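HpuA (Kingella denitrificans ATCC 33394, PDB 5EC6) probably binds haemoglobin at the cell surface as an outer-membrane lipoprotein receptor, and so helps the bacterium take up haem iron. Local coordinates at residues T176-G181 / G209-V214; G281-G286 / G301-E306; V190-E195 / G223-N228; I235-V240 / G249-G254. All coordinates share one frame; numbering follows the deposited sequence.

Contacts 1, 2 and 4 are antiparallel strand pairs; contact 3 joins the ends of two strands that do not pair. Contacts 1 and 2 are buried and share a border, since strand 174-185 pairs with 208-215 on one side and with 298-308 on the other; Tyr177 OH also reaches Gly281 O, 2.6 Å away. Contact 3 is partly buried and held by a serine-asparagine network. Contact 4 is the most solvent-facing, with Glu236, Arg238 and Asp239 all at least partly exposed. Contact 1 is mixed, with a threonine pair on one face and Val179 on Leu212 on the other; contact 2 joins glycine-rich backbone to the Arg304 guanidinium. Leu212 touches Met237 between contacts 1 and 4.

Contact 1: T176-G181 / G209-V214; sequences TYEVIG and GSFLTV
The hydroxyls of Thr176 and Thr213 meet OG1 to OG1 at 2.7 Å, in a hydrogen bond that either could donate; the two residues form a non-hydrogen-bonded pair between 176-181 and 209-214, antiparallel strands whose axes run 152° apart and approach to 4.6 Å. Each has its OG1 anti to its own carbonyl carbon, which turns the two oxygens to each other above one face. Thr213 OG1 also bonds His318 ND1, and Thr176 OG1 the backbone N of Leu319. Farther along this face, Glu178 and Phe211 lie side by side and point the same way. The ring corner does the touching: Phe211 CE1 is 3.7 Å from Glu178 CG, and OE1 sits at the ring edge with the carboxylate plane steeply inclined to the ring. OE2 is held by Tyr194.

The opposite face is largely apolar. Val179 and Leu212 cross at about a right angle, Val179 CG2 meeting Leu212 CG at 4.0 Å, while CE1 of Tyr177 touches Val214 CG2 and its OH bonds Gly281 O. Backbone bonds fix this register: Tyr177 N to Leu212 O is 2.7 Å, and Leu212 N returns to Tyr177 O at 3.0 Å. Val179 N still donates to Ser210 O at 2.9 Å, but the return bond is replaced by a water that donates to Val179 O and accepts from Ser210 N.

Strand 298-308 pairs with the other edge of 174-185, and strand 220-225 with the far edge of 208-215; Ile284 of strand 283-289 packs against Tyr177 and Val179.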
loop_
_atom_site.group_PDB
_atom_site.type_symbol
_atom_site.label_atom_id
_atom_site.label_comp_id
_atom_site.label_asym_id
_atom_site.label_seq_id
_atom_site.Cartn_x
_atom_site.Cartn_y
_atom_site.Cartn_z
ATOM N N THR A 176 -15.266 -2.119 2.946
ATOM C CA THR A 176 -14.355 -2.448 4.032
ATOM C C THR A 176 -13.081 -3.065 3.469
ATOM O O THR A 176 -13.106 -3.974 2.632
ATOM C CB THR A 176 -15.072 -3.407 5.000
ATOM O OG1 THR A 176 -16.194 -2.714 5.576
ATOM C CG2 THR A 176 -14.197 -3.867 6.097
ATOM N N TYR A 177 -11.963 -2.584 4.007
ATOM C CA TYR A 177 -10.614 -2.919 3.555
ATOM C C TYR A 177 -9.854 -3.587 4.712
ATOM O O TYR A 177 -10.021 -3.227 5.875
ATOM C CB TYR A 177 -9.868 -1.669 3.083
ATOM C CG TYR A 177 -10.493 -0.971 1.896
ATOM C CD1 TYR A 177 -11.585 -0.100 2.070
ATOM C CD2 TYR A 177 -10.016 -1.178 0.613
ATOM C CE1 TYR A 177 -12.207 0.486 0.996
ATOM C CE2 TYR A 177 -10.594 -0.576 -0.466
ATOM C CZ TYR A 177 -11.704 0.245 -0.302
ATOM O OH TYR A 177 -12.302 0.869 -1.379
ATOM N N GLU A 178 -9.018 -4.547 4.346
ATOM C CA GLU A 178 -8.196 -5.315 5.270
ATOM C C GLU A 178 -6.794 -4.798 5.002
ATOM O O GLU A 178 -6.305 -4.960 3.891
ATOM C CB GLU A 178 -8.335 -6.806 4.934
ATOM C CG GLU A 178 -7.606 -7.762 5.882
ATOM C CD GLU A 178 -8.145 -9.186 5.778
ATOM O OE1 GLU A 178 -9.371 -9.388 5.484
ATOM O OE2 GLU A 178 -7.328 -10.143 5.959
ATOM N N VAL A 179 -6.154 -4.205 6.016
ATOM C CA VAL A 179 -4.960 -3.391 5.783
ATOM C C VAL A 179 -3.812 -3.803 6.738
ATOM O O VAL A 179 -4.049 -4.393 7.814
ATOM C CB VAL A 179 -5.202 -1.857 5.894
ATOM C CG1 VAL A 179 -6.362 -1.431 5.004
ATOM C CG2 VAL A 179 -5.440 -1.378 7.301
ATOM N N ILE A 180 -2.638 -3.350 6.376
ATOM C CA ILE A 180 -1.467 -3.438 7.253
ATOM C C ILE A 180 -0.834 -2.065 7.366
ATOM O O ILE A 180 -0.724 -1.334 6.384
ATOM C CB ILE A 180 -0.442 -4.424 6.674
ATOM C CG1 ILE A 180 -1.022 -5.852 6.597
ATOM C CG2 ILE A 180 0.850 -4.417 7.496
ATOM C CD1 ILE A 180 -0.302 -6.685 5.578
ATOM N N GLY A 181 -0.447 -1.720 8.593
ATOM C CA GLY A 181 0.326 -0.516 8.897
ATOM C C GLY A 181 1.784 -0.831 9.128
ATOM O O GLY A 181 2.111 -1.938 9.610
ATOM N N GLY A 209 -6.406 -8.477 13.010
ATOM C CA GLY A 209 -6.193 -7.774 11.742
ATOM C C GLY A 209 -6.650 -6.320 11.918
ATOM O O GLY A 209 -7.159 -5.919 12.983
ATOM N N SER A 210 -6.446 -5.535 10.870
ATOM C CA SER A 210 -6.809 -4.125 10.871
ATOM C C SER A 210 -7.719 -3.860 9.697
ATOM O O SER A 210 -7.470 -4.346 8.580
ATOM C CB SER A 210 -5.584 -3.270 10.705
ATOM O OG SER A 210 -4.615 -3.431 11.773
ATOM N N PHE A 211 -8.783 -3.114 9.970
ATOM C CA PHE A 211 -9.798 -2.848 8.955
ATOM C C PHE A 211 -10.147 -1.353 8.910
ATOM O O PHE A 211 -10.262 -0.691 9.940
ATOM C CB PHE A 211 -11.068 -3.660 9.238
ATOM C CG PHE A 211 -10.766 -5.155 9.352
ATOM C CD1 PHE A 211 -10.628 -5.895 8.226
ATOM C CD2 PHE A 211 -10.493 -5.721 10.579
ATOM C CE1 PHE A 211 -10.316 -7.244 8.283
ATOM C CE2 PHE A 211 -10.158 -7.063 10.663
ATOM C CZ PHE A 211 -10.080 -7.813 9.508
ATOM N N LEU A 212 -10.256 -0.868 7.682
ATOM C CA LEU A 212 -10.734 0.495 7.433
ATOM C C LEU A 212 -11.985 0.407 6.565
ATOM O O LEU A 212 -12.018 -0.330 5.578
ATOM C CB LEU A 212 -9.677 1.331 6.705
ATOM C CG LEU A 212 -8.304 1.436 7.369
ATOM C CD1 LEU A 212 -7.347 2.204 6.478
ATOM C CD2 LEU A 212 -8.375 1.997 8.765
ATOM N N THR A 213 -13.010 1.182 6.925
ATOM C CA THR A 213 -14.232 1.251 6.151
ATOM C C THR A 213 -14.477 2.665 5.650
ATOM O O THR A 213 -14.363 3.663 6.405
ATOM C CB THR A 213 -15.405 0.722 6.978
ATOM O OG1 THR A 213 -15.258 -0.687 7.078
ATOM C CG2 THR A 213 -16.748 1.018 6.385
ATOM N N VAL A 214 -14.851 2.713 4.367
ATOM C CA VAL A 214 -15.230 3.935 3.698
ATOM C C VAL A 214 -16.736 3.932 3.549
ATOM O O VAL A 214 -17.325 2.975 3.004
ATOM C CB VAL A 214 -14.559 4.079 2.319
ATOM C CG1 VAL A 214 -15.085 5.341 1.647
ATOM C CG2 VAL A 214 -13.051 4.144 2.424
HETATM O O HOH W 1 -2.958 -5.403 10.936
HETATM O O HOH W 2 -4.593 -6.677 8.974
#

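Contact 2: G281-G286 / G301-E306; sequences GGEIGG and GGTRRE
Arg304 lays its guanidinium over the turn at Gly281 and Gly282, with Gly282 CA 3.5 Å above the middle of one face. The chain bends at chi3 (60°), which folds the flat group back across the peptide. Pro279 O and Ser280 O accept hydrogen bonds from NH2 and NH1, and Tyr307 makes a cation-pi contact, so several groups fix the rotation of the arginine. Its backbone joins in: Arg304 N donates to Gly282 O at 2.8 Å.

The tight part lies at the glycines. Gly285 and Gly301 form a non-hydrogen-bonded pair with their CA atoms 4.1 Å apart. Next to it, Ile284 and Gly302 exchange two backbone bonds, Ile284 N to Gly302 O 3.1 Å and Gly302 N to Ile284 O 3.0 Å. The Ile284 side chain leads away from this pairing, and only CG2 stays near, 3.9 Å from Gly302 O.

Toward Thr303 the fit is looser. Glu283 CG and Thr303 CG2 are 4.4 Å apart, and both polar ends turn to outside partners: the glutamate to the backbone N of Lys134 and Ser135, the threonine hydroxyl to Asn129 O. Gly282, Thr303 and Arg304 are partly exposed.

Gly282 and Glu283 form a classic beta bulge against Phe265 at the start of the strand. This hairpin is therefore held by three backbone bonds, each with a glycine as one partner, while the Gly285-Gly301 pair lets the strands come close; the arginine clamped by carbonyl oxygens probably has its positive charge eased by them.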
loop_
_atom_site.group_PDB
_atom_site.type_symbol
_atom_site.label_atom_id
_atom_site.label_comp_id
_atom_site.label_asym_id
_atom_site.label_seq_id
_atom_site.Cartn_x
_atom_site.Cartn_y
_atom_site.Cartn_z
ATOM N N GLY A 281 -11.076 1.092 -6.976
ATOM C CA GLY A 281 -10.865 1.235 -5.521
ATOM C C GLY A 281 -10.805 -0.036 -4.751
ATOM O O GLY A 281 -11.138 -0.076 -3.561
ATOM N N GLY A 282 -10.373 -1.116 -5.396
ATOM C CA GLY A 282 -10.154 -2.335 -4.734
ATOM C C GLY A 282 -8.965 -2.407 -3.754
ATOM O O GLY A 282 -8.818 -3.419 -3.068
ATOM N N GLU A 283 -8.132 -1.381 -3.781
ATOM C CA GLU A 283 -7.035 -1.228 -2.855
ATOM C C GLU A 283 -7.052 0.161 -2.236
ATOM O O GLU A 283 -7.720 1.088 -2.725
ATOM C CB GLU A 283 -5.702 -1.567 -3.540
ATOM C CG GLU A 283 -5.735 -3.006 -4.023
ATOM C CD GLU A 283 -4.561 -3.430 -4.879
ATOM O OE1 GLU A 283 -3.663 -2.639 -5.122
ATOM O OE2 GLU A 283 -4.557 -4.641 -5.297
ATOM N N ILE A 284 -6.304 0.312 -1.140
ATOM C CA ILE A 284 -6.330 1.525 -0.348
ATOM C C ILE A 284 -4.945 1.706 0.257
ATOM O O ILE A 284 -4.283 0.732 0.543
ATOM C CB ILE A 284 -7.415 1.444 0.784
ATOM C CG1 ILE A 284 -7.638 2.810 1.444
ATOM C CG2 ILE A 284 -7.060 0.417 1.845
ATOM C CD1 ILE A 284 -8.930 2.901 2.204
ATOM N N GLY A 285 -4.511 2.934 0.405
ATOM C CA GLY A 285 -3.230 3.198 1.082
ATOM C C GLY A 285 -3.081 4.645 1.488
ATOM O O GLY A 285 -3.860 5.489 1.084
ATOM N N GLY A 286 -2.087 4.916 2.326
ATOM C CA GLY A 286 -1.838 6.252 2.741
ATOM C C GLY A 286 -0.757 6.356 3.788
ATOM O O GLY A 286 -0.029 5.394 4.044
ATOM N N GLY A 301 -1.381 -0.003 3.665
ATOM C CA GLY A 301 -1.998 -0.433 2.434
ATOM C C GLY A 301 -2.822 -1.664 2.667
ATOM O O GLY A 301 -2.629 -2.418 3.659
ATOM N N GLY A 302 -3.754 -1.911 1.755
ATOM C CA GLY A 302 -4.546 -3.116 1.861
ATOM C C GLY A 302 -5.567 -3.269 0.762
ATOM O O GLY A 302 -5.569 -2.503 -0.207
ATOM N N THR A 303 -6.399 -4.285 0.930
ATOM C CA THR A 303 -7.290 -4.762 -0.111
ATOM C C THR A 303 -8.735 -4.685 0.357
ATOM O O THR A 303 -9.042 -4.844 1.541
ATOM C CB THR A 303 -6.931 -6.241 -0.518
ATOM O OG1 THR A 303 -6.999 -7.103 0.631
ATOM C CG2 THR A 303 -5.564 -6.284 -1.168
ATOM N N ARG A 304 -9.628 -4.528 -0.605
ATOM C CA ARG A 304 -11.067 -4.467 -0.365
ATOM C C ARG A 304 -11.598 -5.866 -0.062
ATOM O O ARG A 304 -11.586 -6.745 -0.922
ATOM C CB ARG A 304 -11.767 -3.901 -1.598
ATOM C CG ARG A 304 -13.244 -3.580 -1.395
ATOM C CD ARG A 304 -13.768 -2.651 -2.469
ATOM N NE ARG A 304 -13.603 -3.290 -3.781
ATOM C CZ ARG A 304 -13.660 -2.625 -4.926
ATOM N NH1 ARG A 304 -13.937 -1.364 -4.952
ATOM N NH2 ARG A 304 -13.495 -3.306 -6.063
ATOM N N ARG A 305 -12.093 -6.070 1.140
ATOM C CA ARG A 305 -12.617 -7.364 1.559
ATOM C C ARG A 305 -14.072 -7.512 1.128
ATOM O O ARG A 305 -14.530 -8.612 0.802
ATOM C CB ARG A 305 -12.458 -7.492 3.088
ATOM C CG ARG A 305 -12.879 -8.826 3.672
ATOM C CD ARG A 305 -12.819 -8.833 5.198
ATOM N NE ARG A 305 -13.065 -10.197 5.702
ATOM C CZ ARG A 305 -14.272 -10.767 5.798
ATOM N NH1 ARG A 305 -15.376 -10.098 5.474
ATOM N NH2 ARG A 305 -14.379 -12.029 6.208
ATOM N N GLU A 306 -14.815 -6.409 1.130
ATOM C CA GLU A 306 -16.256 -6.462 0.896
ATOM C C GLU A 306 -16.693 -5.083 0.476
ATOM O O GLU A 306 -16.165 -4.058 0.966
ATOM C CB GLU A 306 -16.988 -6.899 2.145
ATOM C CG GLU A 306 -18.472 -7.081 1.936
ATOM C CD GLU A 306 -19.206 -7.655 3.131
ATOM O OE1 GLU A 306 -18.587 -8.067 4.151
ATOM O OE2 GLU A 306 -20.474 -7.718 3.035
#

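Contact 3: V190-E195 / G223-N228; sequences VTSSYE and GTIVGN
Where strands 188-191 and 220-225 run out into loops, Asn228 and Ser193 tie the two strand ends together without a regular beta ladder. The asparagine amide carries most of this link. Its ND2 donates to Thr191 O at 2.9 Å in a nearly straight bond (173°), which lies in both the carbonyl plane and the amide plane. The same nitrogen donates to Ser193 OG at 3.0 Å, again close to the amide plane. With CG placed between the backbone N and the carbonyl carbon (chi1 53°), the amide reaches over to the other segment and spans Thr191 and Ser193. Its remaining oxygen, OD1, accepts from the backbone N of Glu230 and of Phe231, so both ends of the group are gripped and its flip is settled.

Beside this, Ser193 N donates to Val226 O at 3.0 Å, the one backbone-to-backbone hydrogen bond between the segments. A water also links Ser193 OG, 2.8 Å from it, to Gly227 O, to which it donates. The apolar share is small: Ser192 CB sits against Ile225 CG2 at 3.5 Å and close to Val226 O, while the Ser192 hydroxyl turns to Gly181 N. Val226 N in turn takes Ser210 OG as its acceptor.

The link is thus mainly polar: three direct hydrogen bonds and one water bridge, with no strand pairing. Because ND2 uses both hydrogens and OD1 takes two donors, the amide of Asn228 is saturated, consistent with a fixed position at a site that is only partly buried.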
loop_
_atom_site.group_PDB
_atom_site.type_symbol
_atom_site.label_atom_id
_atom_site.label_comp_id
_atom_site.label_asym_id
_atom_site.label_seq_id
_atom_site.Cartn_x
_atom_site.Cartn_y
_atom_site.Cartn_z
ATOM N N VAL A 190 8.377 -2.281 11.439
ATOM C CA VAL A 190 7.473 -2.899 12.369
ATOM C C VAL A 190 6.054 -2.787 11.792
ATOM O O VAL A 190 5.703 -1.781 11.172
ATOM C CB VAL A 190 7.568 -2.297 13.781
ATOM C CG1 VAL A 190 8.924 -2.664 14.392
ATOM C CG2 VAL A 190 7.404 -0.792 13.830
ATOM N N THR A 191 5.301 -3.845 11.971
ATOM C CA THR A 191 3.985 -3.982 11.331
ATOM C C THR A 191 2.874 -4.241 12.314
ATOM O O THR A 191 3.054 -4.811 13.421
ATOM C CB THR A 191 4.011 -5.017 10.211
ATOM O OG1 THR A 191 4.611 -6.261 10.676
ATOM C CG2 THR A 191 4.769 -4.490 9.019
ATOM N N SER A 192 1.670 -3.814 11.926
ATOM C CA SER A 192 0.472 -4.031 12.712
ATOM C C SER A 192 0.103 -5.516 12.793
ATOM O O SER A 192 0.474 -6.312 11.941
ATOM C CB SER A 192 -0.689 -3.226 12.110
ATOM O OG SER A 192 -0.899 -3.585 10.772
ATOM N N SER A 193 -0.633 -5.879 13.849
ATOM C CA SER A 193 -0.889 -7.304 14.128
ATOM C C SER A 193 -1.732 -7.927 13.076
ATOM O O SER A 193 -2.787 -7.378 12.662
ATOM C CB SER A 193 -1.545 -7.492 15.486
ATOM O OG SER A 193 -0.695 -7.008 16.503
ATOM N N TYR A 194 -1.337 -9.109 12.626
ATOM C CA TYR A 194 -2.069 -9.778 11.580
ATOM C C TYR A 194 -1.861 -11.257 11.702
ATOM O O TYR A 194 -0.723 -11.731 11.541
ATOM C CB TYR A 194 -1.594 -9.315 10.216
ATOM C CG TYR A 194 -2.467 -9.565 9.032
ATOM C CD1 TYR A 194 -3.864 -9.750 9.148
ATOM C CD2 TYR A 194 -1.929 -9.539 7.749
ATOM C CE1 TYR A 194 -4.647 -9.914 8.036
ATOM C CE2 TYR A 194 -2.700 -9.718 6.629
ATOM C CZ TYR A 194 -4.072 -9.907 6.758
ATOM O OH TYR A 194 -4.787 -10.066 5.594
ATOM N N GLU A 195 -2.968 -11.974 11.912
ATOM C CA GLU A 195 -2.964 -13.447 11.967
ATOM C C GLU A 195 -4.240 -13.928 11.357
ATOM O O GLU A 195 -5.346 -13.457 11.722
ATOM C CB GLU A 195 -2.879 -13.949 13.409
ATOM C CG GLU A 195 -3.022 -15.471 13.517
ATOM C CD GLU A 195 -2.831 -16.008 14.926
ATOM O OE1 GLU A 195 -2.481 -15.252 15.863
ATOM O OE2 GLU A 195 -2.995 -17.251 15.057
ATOM N N GLY A 223 -11.800 3.302 11.246
ATOM C CA GLY A 223 -11.180 2.037 11.565
ATOM C C GLY A 223 -9.904 2.212 12.365
ATOM O O GLY A 223 -9.522 3.314 12.702
ATOM N N THR A 224 -9.255 1.089 12.692
ATOM C CA THR A 224 -8.114 1.062 13.569
ATOM C C THR A 224 -7.036 0.158 13.021
ATOM O O THR A 224 -7.304 -1.001 12.671
ATOM C CB THR A 224 -8.526 0.560 14.975
ATOM O OG1 THR A 224 -9.466 1.484 15.541
ATOM C CG2 THR A 224 -7.315 0.449 15.905
ATOM N N ILE A 225 -5.825 0.693 12.999
ATOM C CA ILE A 225 -4.648 -0.090 12.697
ATOM C C ILE A 225 -4.113 -0.621 14.058
ATOM O O ILE A 225 -3.699 0.166 14.910
ATOM C CB ILE A 225 -3.612 0.725 11.969
ATOM C CG1 ILE A 225 -4.144 1.151 10.593
ATOM C CG2 ILE A 225 -2.331 -0.115 11.733
ATOM C CD1 ILE A 225 -3.285 2.141 9.889
ATOM N N VAL A 226 -4.160 -1.937 14.200
ATOM C CA VAL A 226 -3.930 -2.605 15.511
ATOM C C VAL A 226 -2.430 -2.771 15.812
ATOM O O VAL A 226 -1.704 -3.382 15.055
ATOM C CB VAL A 226 -4.637 -3.964 15.493
ATOM C CG1 VAL A 226 -4.423 -4.698 16.829
ATOM C CG2 VAL A 226 -6.106 -3.759 15.262
ATOM N N GLY A 227 -2.017 -2.242 16.955
ATOM C CA GLY A 227 -0.660 -2.282 17.409
ATOM C C GLY A 227 -0.272 -3.545 18.175
ATOM O O GLY A 227 -1.077 -4.469 18.349
ATOM N N ASN A 228 1.003 -3.527 18.585
ATOM C CA ASN A 228 1.606 -4.642 19.343
ATOM C C ASN A 228 2.920 -4.118 19.910
ATOM O O ASN A 228 3.227 -2.930 19.826
ATOM C CB ASN A 228 1.806 -5.841 18.433
ATOM C CG ASN A 228 2.575 -5.484 17.166
ATOM O OD1 ASN A 228 3.719 -5.114 17.243
ATOM N ND2 ASN A 228 1.880 -5.512 15.979
HETATM O O HOH W 3 -2.310 -7.218 18.750
#

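Contact 4: I235-V240 / G249-G254; sequences IEMRDV and GTASSG
Ser252, Thr250 and Ala251 bury the most surface between 235-240 and 249-254, two strands of a hairpin whose axes cross at 147°. Ser252 works through its hydroxyl: OG lies in the guanidinium plane of Arg238 and takes a hydrogen bond from NE at 2.8 Å (162°), with a weak second one from NH2. The arginine chain bends at chi2 (-66°), bringing its guanidinium across the strand; in the given one of two Glu236 conformers OE1 lies over one face of it, so that this ion pair is doubtful. Backbone bonds flank the serine, Glu236 N to Ser252 O and Ser252 N to Glu236 O, both 2.9 Å.

Thr250 marks a classic beta bulge. Its O accepts from both Arg238 N, at 2.9 Å, and Asp239 N, at 3.2 Å, the two donors reaching it from the same face of the carbonyl plane, and Thr250 N returns to Asp239 O. Arg238 and Asp239 both face Thr250, so the register shifts by one between Met237 and Asp239.

Ala251 points to the other face, its CB 3.8 Å from Ile235 CG2 and 4.1 Å from Met237 SD, a small apolar patch.

Strand 220-225 pairs with the far edge of 235-243, where Leu221 packs on Met237 and Val240, and strand 256-265 pairs with 246-253, Val260 touching Met237 and Ala251; on the exposed side Asp239 forms a salt bridge with Lys220.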
loop_
_atom_site.group_PDB
_atom_site.type_symbol
_atom_site.label_atom_id
_atom_site.label_comp_id
_atom_site.label_asym_id
_atom_site.label_seq_id
_atom_site.Cartn_x
_atom_site.Cartn_y
_atom_site.Cartn_z
ATOM N N ILE A 235 -3.327 2.806 15.854
ATOM C CA ILE A 235 -3.660 4.102 15.249
ATOM C C ILE A 235 -5.150 4.082 14.945
ATOM O O ILE A 235 -5.625 3.267 14.136
ATOM C CB ILE A 235 -2.874 4.358 13.938
ATOM C CG1 ILE A 235 -1.375 4.415 14.201
ATOM C CG2 ILE A 235 -3.370 5.633 13.275
ATOM C CD1 ILE A 235 -0.515 4.416 12.933
ATOM N N GLU A 236 -5.901 4.910 15.648
ATOM C CA GLU A 236 -7.341 4.983 15.474
ATOM C C GLU A 236 -7.715 6.155 14.572
ATOM O O GLU A 236 -7.372 7.281 14.850
ATOM C CB GLU A 236 -8.054 5.126 16.820
ATOM C CG GLU A 236 -9.563 5.137 16.682
ATOM C CD GLU A 236 -10.336 4.996 17.983
ATOM O OE1 GLU A 236 -9.704 4.992 19.048
ATOM O OE2 GLU A 236 -11.575 4.826 17.892
ATOM N N MET A 237 -8.439 5.873 13.493
ATOM C CA MET A 237 -8.942 6.982 12.634
ATOM C C MET A 237 -9.961 7.746 13.410
ATOM O O MET A 237 -10.820 7.133 14.057
ATOM C CB MET A 237 -9.553 6.412 11.358
ATOM C CG MET A 237 -8.543 5.617 10.532
ATOM S SD MET A 237 -7.231 6.642 9.868
ATOM C CE MET A 237 -6.140 5.386 9.180
ATOM N N ARG A 238 -9.865 9.078 13.409
ATOM C CA ARG A 238 -10.754 9.939 14.168
ATOM C C ARG A 238 -11.761 10.715 13.318
ATOM O O ARG A 238 -12.967 10.684 13.601
ATOM C CB ARG A 238 -9.970 10.887 15.059
ATOM C CG ARG A 238 -9.220 10.146 16.195
ATOM C CD ARG A 238 -10.156 9.513 17.185
ATOM N NE ARG A 238 -9.446 8.962 18.322
ATOM C CZ ARG A 238 -10.018 8.447 19.410
ATOM N NH1 ARG A 238 -11.334 8.417 19.538
ATOM N NH2 ARG A 238 -9.252 7.979 20.399
ATOM N N ASP A 239 -11.308 11.546 12.405
ATOM C CA ASP A 239 -12.241 12.251 11.528
ATOM C C ASP A 239 -11.542 12.379 10.183
ATOM O O ASP A 239 -10.636 13.193 10.016
ATOM C CB ASP A 239 -12.566 13.642 12.037
ATOM C CG ASP A 239 -13.723 14.274 11.239
ATOM O OD1 ASP A 239 -14.368 13.545 10.484
ATOM O OD2 ASP A 239 -14.026 15.446 11.453
ATOM N N VAL A 240 -11.943 11.501 9.285
ATOM C CA VAL A 240 -11.327 11.416 7.983
ATOM C C VAL A 240 -12.400 11.546 6.906
ATOM O O VAL A 240 -13.316 10.760 6.850
ATOM C CB VAL A 240 -10.553 10.083 7.856
ATOM C CG1 VAL A 240 -9.925 9.959 6.470
ATOM C CG2 VAL A 240 -9.454 9.989 8.916
ATOM N N GLY A 249 -7.523 13.615 6.948
ATOM C CA GLY A 249 -8.077 14.011 8.246
ATOM C C GLY A 249 -7.155 13.632 9.386
ATOM O O GLY A 249 -5.929 13.705 9.259
ATOM N N THR A 250 -7.759 13.265 10.533
ATOM C CA THR A 250 -7.005 13.040 11.746
ATOM C C THR A 250 -7.148 11.606 12.263
ATOM O O THR A 250 -8.158 10.929 12.029
ATOM C CB THR A 250 -7.446 13.988 12.875
ATOM O OG1 THR A 250 -8.836 13.874 13.055
ATOM C CG2 THR A 250 -7.043 15.400 12.540
ATOM N N ALA A 251 -6.091 11.163 12.935
ATOM C CA ALA A 251 -6.051 9.907 13.657
ATOM C C ALA A 251 -5.311 10.124 14.954
ATOM O O ALA A 251 -4.666 11.161 15.125
ATOM C CB ALA A 251 -5.358 8.814 12.820
ATOM N N SER A 252 -5.440 9.168 15.888
ATOM C CA SER A 252 -4.755 9.258 17.181
ATOM C C SER A 252 -3.964 8.022 17.436
ATOM O O SER A 252 -4.340 6.895 17.009
ATOM C CB SER A 252 -5.763 9.471 18.322
ATOM O OG SER A 252 -6.693 8.429 18.375
ATOM N N SER A 253 -2.891 8.200 18.198
ATOM C CA SER A 253 -2.121 7.066 18.657
ATOM C C SER A 253 -1.419 7.457 19.937
ATOM O O SER A 253 -0.672 8.417 19.948
ATOM C CB SER A 253 -1.112 6.676 17.596
ATOM O OG SER A 253 -0.442 5.460 17.936
ATOM N N GLY A 254 -1.721 6.747 21.026
ATOM C CA GLY A 254 -1.053 7.104 22.293
ATOM C C GLY A 254 -1.164 8.550 22.759
ATOM O O GLY A 254 -0.228 9.088 23.374
#